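Local coordinates for uncharacterized protein (Pseudomonas aeruginosa, PDB 5BR9) that probably takes part in making the threonylcarbamoyladenosine modification of tRNA, as a TsaB-type member of the KAE1/TsaD family, at residues M9-A14 / L26-R31; L104-Q109 / E197-L202; A64-A69 / L94-L99. One frame throughout, in Å; residues are numbered along the deposited sequence.

Contact 1: residues M9-A14 / L26-R31; sequences MSTLLA and LLHEGR
L12 and L27 face each other in an antiparallel beta hairpin, strands 12-16 and 21-28, at the end remote from the turn that joins them. Two backbone bonds close this hydrogen-bonded pair: L27 N to L12 O, 2.8 Å, and L12 N to L27 O, 3.1 Å. L13 and L26 form the adjoining non-hydrogen-bonded pair. Here L26 holds CG anti to its backbone N (chi1 178°), which brings CD1 within 3.4 Å of L12 O and 4.3 Å of L13 CD1. Toward the chain start, water takes over the bridging. Water 1 accepts from E29 N and bonds T11 OG1 at 2.8 Å; water 2 accepts from G30 N and donates to S10 O at 2.7 Å. T11 and H28 run side by side, OG1 of T11 at the ring edge, 3.4 Å from H28 CD2. Beyond them the poorly ordered E29 crosses M9 at about a right angle. A type I' turn, H28 to R31, leads into the next strand. L13 and L26 pack on helix 43-58, L12 and L27 on L200 of helix 196-208, while strands 31-38 and 67-71 flank the hairpin within the sheet.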
ATOM      1  N   MET A   9       5.827  25.880  16.696  1.00 48.32           N
ATOM      2  CA  MET A   9       4.734  24.928  16.831  1.00 44.61           C
ATOM      3  C   MET A   9       4.669  23.954  15.663  1.00 40.87           C
ATOM      4  O   MET A   9       4.843  24.345  14.518  1.00 49.91           O
ATOM      5  CB  MET A   9       3.413  25.660  17.007  1.00 50.43           C
ATOM      6  CG  MET A   9       3.322  26.266  18.407  1.00 59.07           C
ATOM      7  SD  MET A   9       1.659  26.712  18.920  1.00 65.51           S
ATOM      8  CE  MET A   9       1.348  28.130  17.867  1.00 68.98           C
ATOM      9  N   SER A  10       4.428  22.678  15.969  1.00 34.87           N
ATOM     10  CA  SER A  10       4.499  21.626  14.967  1.00 34.59           C
ATOM     11  C   SER A  10       3.204  21.438  14.204  1.00 33.29           C
ATOM     12  O   SER A  10       2.113  21.580  14.747  1.00 35.97           O
ATOM     13  CB  SER A  10       4.871  20.290  15.617  1.00 44.68           C
ATOM     14  OG  SER A  10       6.190  20.308  16.125  1.00 48.42           O
ATOM     15  N   THR A  11       3.334  21.066  12.942  1.00 26.21           N
ATOM     16  CA  THR A  11       2.168  20.711  12.165  1.00 24.37           C
ATOM     17  C   THR A  11       2.281  19.229  11.835  1.00 23.38           C
ATOM     18  O   THR A  11       3.223  18.809  11.181  1.00 33.49           O
ATOM     19  CB  THR A  11       2.042  21.583  10.899  1.00 23.90           C
ATOM     20  OG1 THR A  11       1.929  22.957  11.293  1.00 32.14           O
ATOM     21  CG2 THR A  11       0.802  21.219  10.113  1.00 22.43           C
ATOM     22  N   LEU A  12       1.345  18.439  12.343  1.00 29.69           N
ATOM     23  CA  LEU A  12       1.368  16.980  12.175  1.00 28.03           C
ATOM     24  C   LEU A  12       0.101  16.460  11.526  1.00 22.70           C
ATOM     25  O   LEU A  12      -1.006  16.842  11.905  1.00 27.65           O
ATOM     26  CB  LEU A  12       1.556  16.264  13.526  1.00 23.10           C
ATOM     27  CG  LEU A  12       2.823  16.540  14.327  1.00 25.86           C
ATOM     28  CD1 LEU A  12       2.782  15.794  15.672  1.00 26.71           C
ATOM     29  CD2 LEU A  12       4.088  16.170  13.512  1.00 25.89           C
ATOM     30  N   LEU A  13       0.280  15.538  10.589  1.00 25.81           N
ATOM     31  CA  LEU A  13      -0.831  14.883   9.900  1.00 25.01           C
ATOM     32  C   LEU A  13      -0.913  13.430  10.387  1.00 29.10           C
ATOM     33  O   LEU A  13       0.108  12.730  10.481  1.00 27.43           O
ATOM     34  CB  LEU A  13      -0.629  14.940   8.363  1.00 20.38           C
ATOM     35  CG  LEU A  13      -1.697  14.313   7.463  1.00 26.87           C
ATOM     36  CD1 LEU A  13      -3.025  15.067   7.619  1.00 24.51           C
ATOM     37  CD2 LEU A  13      -1.255  14.282   5.992  1.00 25.16           C
ATOM     38  N   ALA A  14      -2.125  12.991  10.709  1.00 23.60           N
ATOM     39  CA  ALA A  14      -2.343  11.645  11.208  1.00 25.69           C
ATOM     40  C   ALA A  14      -3.438  10.947  10.417  1.00 29.68           C
ATOM     41  O   ALA A  14      -4.413  11.579  10.014  1.00 23.18           O
ATOM     42  CB  ALA A  14      -2.704  11.671  12.686  1.00 20.76           C
ATOM     43  N   LEU A  26      -5.352  16.425  12.154  1.00 26.84           N
ATOM     44  CA  LEU A  26      -4.346  17.424  11.876  1.00 23.34           C
ATOM     45  C   LEU A  26      -4.096  18.257  13.104  1.00 28.02           C
ATOM     46  O   LEU A  26      -5.049  18.724  13.748  1.00 23.79           O
ATOM     47  CB  LEU A  26      -4.795  18.304  10.715  1.00 22.99           C
ATOM     48  CG  LEU A  26      -3.830  19.425  10.354  1.00 29.42           C
ATOM     49  CD1 LEU A  26      -2.603  18.837   9.698  1.00 36.43           C
ATOM     50  CD2 LEU A  26      -4.504  20.390   9.417  1.00 27.70           C
ATOM     51  N   LEU A  27      -2.814  18.438  13.421  1.00 27.92           N
ATOM     52  CA  LEU A  27      -2.393  19.357  14.475  1.00 33.25           C
ATOM     53  C   LEU A  27      -1.788  20.554  13.779  1.00 34.18           C
ATOM     54  O   LEU A  27      -0.940  20.398  12.892  1.00 30.21           O
ATOM     55  CB  LEU A  27      -1.376  18.734  15.445  1.00 24.07           C
ATOM     56  CG  LEU A  27      -0.754  19.694  16.474  1.00 35.34           C
ATOM     57  CD1 LEU A  27      -1.765  20.106  17.539  1.00 27.13           C
ATOM     58  CD2 LEU A  27       0.508  19.121  17.139  1.00 28.14           C
ATOM     59  N   HIS A  28      -2.268  21.738  14.150  1.00 30.51           N
ATOM     60  CA  HIS A  28      -1.785  22.976  13.572  1.00 29.38           C
ATOM     61  C   HIS A  28      -1.959  24.094  14.599  1.00 29.74           C
ATOM     62  O   HIS A  28      -3.037  24.235  15.171  1.00 38.81           O
ATOM     63  CB  HIS A  28      -2.529  23.306  12.273  1.00 25.58           C
ATOM     64  CG  HIS A  28      -2.055  24.565  11.615  1.00 36.83           C
ATOM     65  ND1 HIS A  28      -2.789  25.735  11.613  1.00 38.89           N
ATOM     66  CD2 HIS A  28      -0.901  24.841  10.952  1.00 32.54           C
ATOM     67  CE1 HIS A  28      -2.116  26.674  10.970  1.00 38.23           C
ATOM     68  NE2 HIS A  28      -0.970  26.157  10.559  1.00 41.88           N
ATOM     69  N   GLU A  29      -0.892  24.853  14.845  1.00 43.48           N
ATOM     70  CA  GLU A  29      -0.919  25.948  15.821  1.00 51.75           C
ATOM     71  C   GLU A  29      -1.513  25.538  17.177  1.00 44.42           C
ATOM     72  O   GLU A  29      -2.203  26.325  17.812  1.00 47.52           O
ATOM     73  CB  GLU A  29      -1.713  27.131  15.262  1.00 53.16           C
ATOM     74  CG  GLU A  29      -0.907  28.389  15.041  1.00 87.02           C
ATOM     75  CD  GLU A  29      -0.273  28.436  13.673  1.00 97.28           C
ATOM     76  OE1 GLU A  29       0.822  27.853  13.511  1.00100.81           O
ATOM     77  OE2 GLU A  29      -0.872  29.052  12.760  1.00104.86           O
ATOM     78  N   GLY A  30      -1.267  24.298  17.599  1.00 39.04           N
ATOM     79  CA  GLY A  30      -1.772  23.805  18.869  1.00 36.56           C
ATOM     80  C   GLY A  30      -3.243  23.427  18.877  1.00 42.10           C
ATOM     81  O   GLY A  30      -3.823  23.201  19.939  1.00 43.35           O
ATOM     82  N   ARG A  31      -3.854  23.371  17.697  1.00 37.62           N
ATOM     83  CA  ARG A  31      -5.250  22.971  17.577  1.00 34.73           C
ATOM     84  C   ARG A  31      -5.340  21.622  16.870  1.00 30.62           C
ATOM     85  O   ARG A  31      -4.606  21.370  15.915  1.00 38.26           O
ATOM     86  CB  ARG A  31      -6.060  24.016  16.807  1.00 50.04           C
ATOM     87  CG  ARG A  31      -6.293  25.318  17.546  1.00 60.51           C
ATOM     88  CD  ARG A  31      -7.055  26.332  16.677  1.00 74.14           C
ATOM     89  NE  ARG A  31      -6.179  27.247  15.935  1.00 83.20           N
ATOM     90  CZ  ARG A  31      -5.766  27.054  14.681  1.00 86.77           C
ATOM     91  NH1 ARG A  31      -6.137  25.969  14.004  1.00 87.28           N
ATOM     92  NH2 ARG A  31      -4.977  27.948  14.103  1.00 87.08           N
TER
HETATM   93  O   HOH W   1       1.719  24.615  13.596  1.00 29.77           O
HETATM   94  O   HOH W   2       0.965  22.765  16.925  1.00 28.87           O

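Contact 2: residues L104-Q109 / E197-L202; sequences LAILAQ and EDLLSL
L202 drives its CD1 methyl into a hollow on helix 103-115 walled by A105, I106 and Q109, a helix-helix crossing at the heart of an actin-like (ASKHA) fold. The axes of the two short helical segments cross at 103° and pass 8.4 Å apart, so the contact is a compact patch rather than a long seam. CD1 of L202 sits 3.7 Å from A105 CB and 4.0 Å from I106 CG1, with A105 O and Q109 CB closing round it. In return the end of I106 reaches L199: its CD1 rests 3.7 Å from L199 CD1, and its CG2 branch faces the backbone N of L199. D198 CB makes the third bump, laid over I106 O and 4.0 Å from Q109 CB. The polar ends are satisfied beyond the patch. D198 OD1 forms a salt bridge with R113; Q109 NE2 donates to G141 O, between strands 131-139 and 142-152, and OE1 accepts from M143 N, at the start of the second. That double grip should fix the rotation of the amide. Q109 and L202 run alongside each other, head to tail; the bend of Q109 at chi2 (73°) leaves OE1 3.3 Å from L202 CD2.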
ATOM      1  N   LEU A 104      -2.968  -0.596  19.072  1.00 25.38           N
ATOM      2  CA  LEU A 104      -3.311  -0.927  20.465  1.00 21.38           C
ATOM      3  C   LEU A 104      -3.121   0.319  21.352  1.00 21.14           C
ATOM      4  O   LEU A 104      -3.983   0.646  22.179  1.00 24.63           O
ATOM      5  CB  LEU A 104      -2.447  -2.114  20.971  1.00 20.66           C
ATOM      6  CG  LEU A 104      -2.731  -3.473  20.292  1.00 25.82           C
ATOM      7  CD1 LEU A 104      -1.611  -4.473  20.499  1.00 20.00           C
ATOM      8  CD2 LEU A 104      -4.066  -4.083  20.762  1.00 19.54           C
ATOM      9  N   ALA A 105      -2.014   1.037  21.149  1.00 25.97           N
ATOM     10  CA  ALA A 105      -1.792   2.309  21.855  1.00 22.99           C
ATOM     11  C   ALA A 105      -2.884   3.309  21.507  1.00 30.88           C
ATOM     12  O   ALA A 105      -3.414   3.986  22.395  1.00 26.02           O
ATOM     13  CB  ALA A 105      -0.408   2.896  21.529  1.00 17.39           C
ATOM     14  N   ILE A 106      -3.250   3.382  20.228  1.00 18.14           N
ATOM     15  CA  ILE A 106      -4.258   4.358  19.830  1.00 27.77           C
ATOM     16  C   ILE A 106      -5.579   4.092  20.561  1.00 24.02           C
ATOM     17  O   ILE A 106      -6.233   5.022  21.057  1.00 22.85           O
ATOM     18  CB  ILE A 106      -4.448   4.368  18.309  1.00 24.91           C
ATOM     19  CG1 ILE A 106      -3.146   4.773  17.626  1.00 20.50           C
ATOM     20  CG2 ILE A 106      -5.557   5.324  17.933  1.00 22.84           C
ATOM     21  CD1 ILE A 106      -3.145   4.491  16.134  1.00 22.73           C
ATOM     22  N   LEU A 107      -5.971   2.821  20.614  1.00 25.60           N
ATOM     23  CA  LEU A 107      -7.144   2.399  21.382  1.00 26.22           C
ATOM     24  C   LEU A 107      -7.053   2.828  22.843  1.00 21.00           C
ATOM     25  O   LEU A 107      -8.036   3.225  23.440  1.00 25.97           O
ATOM     26  CB  LEU A 107      -7.283   0.886  21.364  1.00 26.92           C
ATOM     27  CG  LEU A 107      -7.951   0.185  20.205  1.00 32.45           C
ATOM     28  CD1 LEU A 107      -7.959  -1.317  20.544  1.00 25.35           C
ATOM     29  CD2 LEU A 107      -9.349   0.743  20.015  1.00 26.70           C
ATOM     30  N   ALA A 108      -5.874   2.642  23.428  1.00 22.09           N
ATOM     31  CA  ALA A 108      -5.645   2.960  24.825  1.00 19.62           C
ATOM     32  C   ALA A 108      -5.807   4.461  25.025  1.00 23.00           C
ATOM     33  O   ALA A 108      -6.501   4.894  25.938  1.00 27.15           O
ATOM     34  CB  ALA A 108      -4.270   2.500  25.253  1.00 19.10           C
ATOM     35  N   GLN A 109      -5.192   5.242  24.138  1.00 24.97           N
ATOM     36  CA  GLN A 109      -5.262   6.688  24.227  1.00 27.41           C
ATOM     37  C   GLN A 109      -6.714   7.128  24.055  1.00 32.53           C
ATOM     38  O   GLN A 109      -7.181   8.039  24.755  1.00 33.46           O
ATOM     39  CB  GLN A 109      -4.382   7.364  23.175  1.00 31.95           C
ATOM     40  CG  GLN A 109      -4.165   8.852  23.452  1.00 28.99           C
ATOM     41  CD  GLN A 109      -3.230   9.064  24.625  1.00 25.63           C
ATOM     42  OE1 GLN A 109      -2.359   8.239  24.881  1.00 27.21           O
ATOM     43  NE2 GLN A 109      -3.412  10.157  25.350  1.00 27.76           N
ATOM     44  N   GLU A 197      -7.653  11.082  15.842  1.00 19.87           N
ATOM     45  CA  GLU A 197      -7.495  12.110  16.877  1.00 28.79           C
ATOM     46  C   GLU A 197      -6.546  11.650  17.993  1.00 27.34           C
ATOM     47  O   GLU A 197      -5.709  12.413  18.488  1.00 26.43           O
ATOM     48  CB  GLU A 197      -8.845  12.496  17.470  1.00 31.31           C
ATOM     49  CG  GLU A 197      -8.722  13.463  18.636  1.00 47.00           C
ATOM     50  CD  GLU A 197     -10.057  13.914  19.192  1.00 59.04           C
ATOM     51  OE1 GLU A 197     -11.110  13.466  18.690  1.00 63.29           O
ATOM     52  OE2 GLU A 197     -10.048  14.727  20.138  1.00 66.18           O
ATOM     53  N   ASP A 198      -6.675  10.392  18.389  1.00 23.11           N
ATOM     54  CA  ASP A 198      -5.839   9.858  19.460  1.00 28.80           C
ATOM     55  C   ASP A 198      -4.482   9.403  18.920  1.00 30.48           C
ATOM     56  O   ASP A 198      -3.469   9.470  19.631  1.00 24.25           O
ATOM     57  CB  ASP A 198      -6.586   8.735  20.174  1.00 25.98           C
ATOM     58  CG  ASP A 198      -7.954   9.193  20.652  1.00 33.85           C
ATOM     59  OD1 ASP A 198      -8.011  10.033  21.586  1.00 31.10           O
ATOM     60  OD2 ASP A 198      -8.969   8.757  20.064  1.00 35.82           O
ATOM     61  N   LEU A 199      -4.461   8.988  17.654  1.00 24.41           N
ATOM     62  CA  LEU A 199      -3.199   8.766  16.947  1.00 25.20           C
ATOM     63  C   LEU A 199      -2.382  10.056  16.938  1.00 24.12           C
ATOM     64  O   LEU A 199      -1.178  10.043  17.180  1.00 24.55           O
ATOM     65  CB  LEU A 199      -3.455   8.300  15.516  1.00 21.58           C
ATOM     66  CG  LEU A 199      -2.273   8.349  14.540  1.00 19.70           C
ATOM     67  CD1 LEU A 199      -1.166   7.464  15.025  1.00 16.78           C
ATOM     68  CD2 LEU A 199      -2.732   7.883  13.165  1.00 21.31           C
ATOM     69  N   LEU A 200      -3.067  11.168  16.678  1.00 25.16           N
ATOM     70  CA  LEU A 200      -2.452  12.495  16.651  1.00 24.80           C
ATOM     71  C   LEU A 200      -1.837  12.858  18.011  1.00 24.93           C
ATOM     72  O   LEU A 200      -0.711  13.349  18.073  1.00 29.51           O
ATOM     73  CB  LEU A 200      -3.490  13.540  16.226  1.00 23.27           C
ATOM     74  CG  LEU A 200      -2.979  14.957  15.993  1.00 31.16           C
ATOM     75  CD1 LEU A 200      -1.962  15.003  14.858  1.00 32.83           C
ATOM     76  CD2 LEU A 200      -4.156  15.892  15.697  1.00 30.38           C
ATOM     77  N   SER A 201      -2.549  12.584  19.098  1.00 26.24           N
ATOM     78  CA  SER A 201      -1.988  12.775  20.443  1.00 20.98           C
ATOM     79  C   SER A 201      -0.672  12.012  20.623  1.00 26.09           C
ATOM     80  O   SER A 201       0.355  12.586  21.037  1.00 30.67           O
ATOM     81  CB  SER A 201      -2.983  12.322  21.512  1.00 27.37           C
ATOM     82  OG  SER A 201      -4.192  13.052  21.399  1.00 37.87           O
ATOM     83  N   LEU A 202      -0.698  10.729  20.283  1.00 23.37           N
ATOM     84  CA  LEU A 202       0.479   9.863  20.417  1.00 26.33           C
ATOM     85  C   LEU A 202       1.636  10.336  19.518  1.00 27.10           C
ATOM     86  O   LEU A 202       2.792  10.362  19.954  1.00 31.93           O
ATOM     87  CB  LEU A 202       0.094   8.399  20.109  1.00 26.53           C
ATOM     88  CG  LEU A 202      -0.838   7.800  21.177  1.00 27.77           C
ATOM     89  CD1 LEU A 202      -1.423   6.415  20.795  1.00 17.53           C
ATOM     90  CD2 LEU A 202      -0.093   7.701  22.503  1.00 24.15           C
TER

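Contact 3: residues A64-A69 / L94-L99; sequences AVDAIA and LQRPVL
I68 and V98 lie abreast in two parallel strands, 67-71 and 98-101, which helix 77-94 connects in a beta-alpha-beta unit. I68 binds the partner strand through both its backbone polar atoms. Its N donates to P97 O at 3.0 Å, and its O accepts from L99 N at 2.8 Å. The same I68 O also receives a CA-H...O contact from V98 CA at 3.1 Å. A69 pairs next with L99, their CB atoms 3.9 Å apart, and this face of the sheet turns to helix 196-208, where A203 touches A69. I68 and V98 face the other way, onto V87 of the connecting helix; I68 CD1 also reaches L94 CD1, 4.2 Å off, at that helix's last turn.

Q95 takes positive phi as the chain leaves the helix, and R96 and P97 then lead into the strand. Before the pairing begins, the loops leading into the two strands are joined by R96. Its chain, bent at chi2 (-65°), runs over the carbonyls of V65 and D66, with CD 3.3 Å from D66 O. Two waters complete the link, each donating to a carbonyl and accepting from the guanidinium: water 3 bridges V65 O to R96 NE, and water 4, in the guanidinium plane at its edge, bridges D66 O to R96 NH1. The direct approach of NE to V65 O has too poor an angle to be a bond, so the water does that work. One shell further out, W207 touches D66, A67 and P97. The D66 carboxylate has its bond with T11, whose N donates to OD2, whereas OD1 is 4.3 Å from R96 NH1, too far for a salt bridge and well out of the guanidinium plane, so only the charges attract.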
ATOM      1  N   ALA A  64       3.147  22.482   4.650  1.00 26.37           N
ATOM      2  CA  ALA A  64       3.322  22.949   6.028  1.00 27.97           C
ATOM      3  C   ALA A  64       3.482  21.791   7.024  1.00 27.06           C
ATOM      4  O   ALA A  64       3.880  22.005   8.177  1.00 30.94           O
ATOM      5  CB  ALA A  64       2.127  23.822   6.440  1.00 23.83           C
ATOM      6  N   VAL A  65       3.190  20.574   6.567  1.00 28.15           N
ATOM      7  CA  VAL A  65       3.252  19.369   7.407  1.00 28.05           C
ATOM      8  C   VAL A  65       4.691  18.982   7.753  1.00 28.29           C
ATOM      9  O   VAL A  65       5.549  18.847   6.867  1.00 28.30           O
ATOM     10  CB  VAL A  65       2.517  18.197   6.716  1.00 30.06           C
ATOM     11  CG1 VAL A  65       2.750  16.885   7.455  1.00 19.75           C
ATOM     12  CG2 VAL A  65       1.020  18.503   6.579  1.00 26.06           C
ATOM     13  N   ASP A  66       4.947  18.779   9.045  1.00 25.10           N
ATOM     14  CA  ASP A  66       6.295  18.475   9.507  1.00 19.73           C
ATOM     15  C   ASP A  66       6.608  16.976   9.514  1.00 30.20           C
ATOM     16  O   ASP A  66       7.756  16.564   9.313  1.00 24.73           O
ATOM     17  CB  ASP A  66       6.489  19.056  10.909  1.00 21.51           C
ATOM     18  CG  ASP A  66       6.405  20.584  10.924  1.00 28.01           C
ATOM     19  OD1 ASP A  66       6.920  21.209   9.973  1.00 21.24           O
ATOM     20  OD2 ASP A  66       5.837  21.158  11.880  1.00 28.45           O
ATOM     21  N   ALA A  67       5.580  16.165   9.752  1.00 23.95           N
ATOM     22  CA  ALA A  67       5.733  14.720   9.820  1.00 25.05           C
ATOM     23  C   ALA A  67       4.366  14.055   9.652  1.00 24.29           C
ATOM     24  O   ALA A  67       3.326  14.683   9.895  1.00 23.23           O
ATOM     25  CB  ALA A  67       6.386  14.306  11.141  1.00 18.57           C
ATOM     26  N   ILE A  68       4.370  12.796   9.220  1.00 22.19           N
ATOM     27  CA  ILE A  68       3.117  12.065   8.989  1.00 21.17           C
ATOM     28  C   ILE A  68       3.069  10.830   9.862  1.00 23.05           C
ATOM     29  O   ILE A  68       3.991  10.010   9.836  1.00 23.82           O
ATOM     30  CB  ILE A  68       2.951  11.681   7.516  1.00 28.59           C
ATOM     31  CG1 ILE A  68       3.141  12.909   6.616  1.00 28.04           C
ATOM     32  CG2 ILE A  68       1.581  11.085   7.303  1.00 25.76           C
ATOM     33  CD1 ILE A  68       3.205  12.585   5.153  1.00 34.05           C
ATOM     34  N   ALA A  69       2.014  10.724  10.664  1.00 24.64           N
ATOM     35  CA  ALA A  69       1.818   9.585  11.545  1.00 19.66           C
ATOM     36  C   ALA A  69       0.725   8.667  11.029  1.00 26.85           C
ATOM     37  O   ALA A  69      -0.239   9.132  10.425  1.00 20.74           O
ATOM     38  CB  ALA A  69       1.481  10.063  12.939  1.00 19.44           C
ATOM     39  N   LEU A  94       7.339  14.874   0.017  1.00 24.47           N
ATOM     40  CA  LEU A  94       7.487  16.095   0.813  1.00 26.24           C
ATOM     41  C   LEU A  94       8.898  16.187   1.382  1.00 29.54           C
ATOM     42  O   LEU A  94       9.387  17.285   1.673  1.00 28.41           O
ATOM     43  CB  LEU A  94       6.468  16.158   1.970  1.00 20.41           C
ATOM     44  CG  LEU A  94       4.970  16.271   1.667  1.00 27.34           C
ATOM     45  CD1 LEU A  94       4.142  16.056   2.930  1.00 21.29           C
ATOM     46  CD2 LEU A  94       4.597  17.616   0.976  1.00 22.59           C
ATOM     47  N   GLN A  95       9.535  15.020   1.516  1.00 26.67           N
ATOM     48  CA  GLN A  95      10.817  14.841   2.214  1.00 24.35           C
ATOM     49  C   GLN A  95      10.633  15.146   3.687  1.00 27.77           C
ATOM     50  O   GLN A  95      11.362  15.940   4.275  1.00 31.39           O
ATOM     51  CB  GLN A  95      11.929  15.698   1.595  1.00 24.20           C
ATOM     52  CG  GLN A  95      12.082  15.460   0.094  1.00 25.76           C
ATOM     53  CD  GLN A  95      13.319  16.101  -0.491  1.00 33.78           C
ATOM     54  OE1 GLN A  95      13.937  16.980   0.123  1.00 29.83           O
ATOM     55  NE2 GLN A  95      13.694  15.666  -1.687  1.00 27.98           N
ATOM     56  N   ARG A  96       9.638  14.491   4.268  1.00 22.52           N
ATOM     57  CA  ARG A  96       9.314  14.603   5.690  1.00 23.46           C
ATOM     58  C   ARG A  96       9.306  13.221   6.333  1.00 26.82           C
ATOM     59  O   ARG A  96       9.153  12.218   5.640  1.00 25.75           O
ATOM     60  CB  ARG A  96       7.957  15.282   5.887  1.00 20.77           C
ATOM     61  CG  ARG A  96       7.930  16.725   5.482  1.00 23.20           C
ATOM     62  CD  ARG A  96       8.863  17.572   6.373  1.00 20.20           C
ATOM     63  NE  ARG A  96       8.879  18.947   5.876  1.00 28.92           N
ATOM     64  CZ  ARG A  96       9.525  19.960   6.444  1.00 26.26           C
ATOM     65  NH1 ARG A  96      10.228  19.773   7.556  1.00 22.37           N
ATOM     66  NH2 ARG A  96       9.453  21.173   5.894  1.00 30.83           N
ATOM     67  N   PRO A  97       9.502  13.158   7.656  1.00 32.89           N
ATOM     68  CA  PRO A  97       9.561  11.830   8.297  1.00 27.08           C
ATOM     69  C   PRO A  97       8.196  11.189   8.595  1.00 23.36           C
ATOM     70  O   PRO A  97       7.168  11.865   8.537  1.00 24.64           O
ATOM     71  CB  PRO A  97      10.356  12.103   9.590  1.00 27.22           C
ATOM     72  CG  PRO A  97      10.223  13.545   9.850  1.00 27.75           C
ATOM     73  CD  PRO A  97       9.916  14.253   8.558  1.00 21.28           C
ATOM     74  N   VAL A  98       8.181   9.884   8.881  1.00 26.53           N
ATOM     75  CA  VAL A  98       6.928   9.222   9.230  1.00 25.21           C
ATOM     76  C   VAL A  98       7.041   8.655  10.635  1.00 23.65           C
ATOM     77  O   VAL A  98       8.122   8.290  11.086  1.00 24.73           O
ATOM     78  CB  VAL A  98       6.526   8.081   8.249  1.00 29.39           C
ATOM     79  CG1 VAL A  98       6.570   8.534   6.828  1.00 35.49           C
ATOM     80  CG2 VAL A  98       7.334   6.832   8.468  1.00 23.90           C
ATOM     81  N   LEU A  99       5.892   8.561  11.289  1.00 25.26           N
ATOM     82  CA  LEU A  99       5.752   8.065  12.648  1.00 23.71           C
ATOM     83  C   LEU A  99       4.805   6.864  12.688  1.00 26.60           C
ATOM     84  O   LEU A  99       3.592   7.015  12.563  1.00 27.88           O
ATOM     85  CB  LEU A  99       5.214   9.176  13.553  1.00 30.59           C
ATOM     86  CG  LEU A  99       6.129  10.376  13.786  1.00 32.07           C
ATOM     87  CD1 LEU A  99       5.357  11.581  14.297  1.00 28.95           C
ATOM     88  CD2 LEU A  99       7.187   9.984  14.791  1.00 31.34           C
TER
HETATM   89  O   HOH W   3       6.682  19.471   4.243  1.00 29.27           O
HETATM   90  O   HOH W   4      10.296  17.648   9.600  1.00 29.04           O

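In the fold
Along the chain the order is contact 1, contact 3, contact 2. The first two belong to one mixed sheet, ordered 31-38, 21-28, 12-16, 67-71, 98-101, the 3-2-1-4-5 pattern of an RNase H-like domain: contact 1 lies in the antiparallel part and contact 3 in the parallel part, their centres about 11 Å apart. Strands 12-16 and 67-71 join them, through L13 O and A69 N among others. Contact 2, about 15 Å from contact 1 and 18 Å from contact 3 (centres), lies nearest the middle of the chain. Helix 196-208 packs on this sheet through L199 and L200, and helix 103-115 on the sheet that includes strands 131-139 and 142-152; their crossing thus ties the two halves together.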